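Local atomic coordinates of putative metal-dependent phosphoesterase (Bifidobacterium adolescentis, PDB entry 3O0F), a protein that is a metal-dependent phosphoesterase that binds two iron ions, a zinc ion and AMP, and is probably active on nucleotide or nucleic acid substrates. Residues A[69-74]-A[282-287]. Residues are numbered along the deposited sequence; the frame is centred on the assembly and turned at random.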
loop_
_atom_site.group_PDB
_atom_site.type_symbol
_atom_site.label_atom_id
_atom_site.label_comp_id
_atom_site.label_asym_id
_atom_site.label_seq_id
_atom_site.Cartn_x
_atom_site.Cartn_y
_atom_site.Cartn_z
ATOM N N PRO A 69 0.573 4.753 -19.351
ATOM C CA PRO A 69 -0.676 4.291 -18.756
ATOM C C PRO A 69 -0.556 4.169 -17.246
ATOM O O PRO A 69 0.455 3.662 -16.734
ATOM C CB PRO A 69 -0.859 2.897 -19.371
ATOM C CG PRO A 69 -0.073 2.922 -20.624
ATOM C CD PRO A 69 1.059 3.836 -20.393
ATOM N N LEU A 70 -1.632 4.528 -16.560
ATOM C CA LEU A 70 -1.681 4.599 -15.103
ATOM C C LEU A 70 -2.913 3.909 -14.536
ATOM O O LEU A 70 -4.016 4.122 -15.026
ATOM C CB LEU A 70 -1.743 6.056 -14.727
ATOM C CG LEU A 70 -1.892 6.399 -13.259
ATOM C CD1 LEU A 70 -0.565 6.069 -12.586
ATOM C CD2 LEU A 70 -2.228 7.856 -13.109
ATOM N N LEU A 71 -2.746 3.126 -13.469
ATOM C CA LEU A 71 -3.874 2.642 -12.669
ATOM C C LEU A 71 -3.963 3.472 -11.393
ATOM O O LEU A 71 -2.934 3.799 -10.759
ATOM C CB LEU A 71 -3.664 1.128 -12.379
ATOM C CG LEU A 71 -4.683 0.016 -12.348
ATOM C CD1 LEU A 71 -5.476 -0.041 -13.643
ATOM C CD2 LEU A 71 -3.950 -1.338 -12.051
ATOM N N LEU A 72 -5.173 3.884 -11.036
ATOM C CA LEU A 72 -5.396 4.668 -9.843
ATOM C C LEU A 72 -5.757 3.737 -8.684
ATOM O O LEU A 72 -6.717 2.977 -8.769
ATOM C CB LEU A 72 -6.467 5.747 -10.043
ATOM C CG LEU A 72 -6.028 6.893 -11.002
ATOM C CD1 LEU A 72 -7.161 7.835 -11.387
ATOM C CD2 LEU A 72 -4.803 7.670 -10.450
ATOM N N GLY A 73 -4.961 3.784 -7.613
ATOM C CA GLY A 73 -5.129 2.839 -6.533
ATOM C C GLY A 73 -4.835 3.387 -5.152
ATOM O O GLY A 73 -4.403 4.522 -4.975
ATOM N N THR A 74 -5.100 2.561 -4.159
ATOM C CA THR A 74 -4.915 2.946 -2.749
ATOM C C THR A 74 -4.590 1.672 -1.986
ATOM O O THR A 74 -5.175 0.628 -2.265
ATOM C CB THR A 74 -6.190 3.529 -2.156
ATOM O OG1 THR A 74 -6.525 4.752 -2.797
ATOM C CG2 THR A 74 -6.027 3.770 -0.629
ATOM N N ARG A 282 -5.614 -5.387 -17.828
ATOM C CA ARG A 282 -6.828 -5.242 -18.666
ATOM C C ARG A 282 -8.078 -5.550 -17.916
ATOM O O ARG A 282 -9.058 -4.784 -17.920
ATOM C CB ARG A 282 -6.768 -6.154 -19.898
ATOM C CG ARG A 282 -6.627 -5.444 -21.140
ATOM C CD ARG A 282 -6.743 -6.365 -22.341
ATOM N NE ARG A 282 -5.781 -5.895 -23.300
ATOM C CZ ARG A 282 -4.566 -6.400 -23.503
ATOM N NH1 ARG A 282 -4.142 -7.501 -22.890
ATOM N NH2 ARG A 282 -3.789 -5.812 -24.399
ATOM N N GLU A 283 -8.052 -6.676 -17.252
ATOM C CA GLU A 283 -9.190 -7.133 -16.490
ATOM C C GLU A 283 -9.485 -6.219 -15.301
ATOM O O GLU A 283 -10.643 -5.961 -15.004
ATOM C CB GLU A 283 -8.993 -8.599 -16.088
ATOM C CG GLU A 283 -10.194 -9.291 -15.411
ATOM C CD GLU A 283 -11.537 -9.234 -16.179
ATOM O OE1 GLU A 283 -11.571 -9.108 -17.430
ATOM O OE2 GLU A 283 -12.587 -9.341 -15.496
ATOM N N ILE A 284 -8.471 -5.687 -14.637
ATOM C CA ILE A 284 -8.734 -4.741 -13.559
ATOM C C ILE A 284 -9.490 -3.508 -14.084
ATOM O O ILE A 284 -10.427 -2.965 -13.436
ATOM C CB ILE A 284 -7.429 -4.322 -12.853
ATOM C CG1 ILE A 284 -6.806 -5.523 -12.114
ATOM C CG2 ILE A 284 -7.693 -3.144 -11.844
ATOM C CD1 ILE A 284 -5.413 -5.251 -11.505
ATOM N N LEU A 285 -9.026 -3.023 -15.232
ATOM C CA LEU A 285 -9.560 -1.812 -15.847
ATOM C C LEU A 285 -11.003 -2.003 -16.275
ATOM O O LEU A 285 -11.869 -1.099 -16.116
ATOM C CB LEU A 285 -8.700 -1.411 -17.045
ATOM C CG LEU A 285 -7.394 -0.661 -16.712
ATOM C CD1 LEU A 285 -6.491 -0.608 -17.925
ATOM C CD2 LEU A 285 -7.644 0.750 -16.203
ATOM N N CYS A 286 -11.259 -3.186 -16.832
ATOM C CA CYS A 286 -12.605 -3.575 -17.275
ATOM C C CYS A 286 -13.578 -3.773 -16.135
ATOM O O CYS A 286 -14.742 -3.410 -16.269
ATOM C CB CYS A 286 -12.563 -4.816 -18.172
ATOM S SG CYS A 286 -11.736 -4.514 -19.748
ATOM N N ARG A 287 -13.121 -4.291 -14.999
ATOM C CA ARG A 287 -13.980 -4.420 -13.857
ATOM C C ARG A 287 -14.229 -3.143 -13.108
ATOM O O ARG A 287 -15.282 -3.023 -12.507
ATOM C CB ARG A 287 -13.411 -5.386 -12.819
ATOM C CG ARG A 287 -13.414 -6.739 -13.278
ATOM C CD ARG A 287 -13.121 -7.650 -12.147
ATOM N NE ARG A 287 -12.795 -8.918 -12.711
ATOM C CZ ARG A 287 -12.597 -10.029 -12.037
ATOM N NH1 ARG A 287 -12.695 -10.067 -10.702
ATOM N NH2 ARG A 287 -12.308 -11.104 -12.744
#
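L71 meets I284 and L285 through branched aliphatic groups alone; the flat groups, the R287 guanidinium and the E283 carboxylate, pair along the helix instead. E283 OE2 lies at the guanidinium edge, in its plane, and takes both nitrogens of a side-on grip: R287 NE at 2.8 Å, nearly straight (171°), on the anti lone pair, and R287 NH2 longer and bent (3.3 Å, 138°). R287 NH1 makes a second salt bridge, to D228. Across the contact, the fork of L71 divides its methyls between two successive helix residues. Its CD1 presses on L285 CD2 at 3.4 Å, tighter than usual for two carbons, and its CD2 rests 4.2 Å from I284 CG2. CG2, anti to the backbone N, is the branch I284 turns to L71, and the two side chains cross at about a right angle. On strand 70-80, L70 and L72 face helix 56-66, whereas L71 turns to the other side of the sheet, toward helix 278-287. There I17 of strand 15-19 touches both L71 and I284, and L255 of strand 255-258 also packs on I284, which thus joins the helix to both outermost strands of this TIM-barrel-related PHP fold.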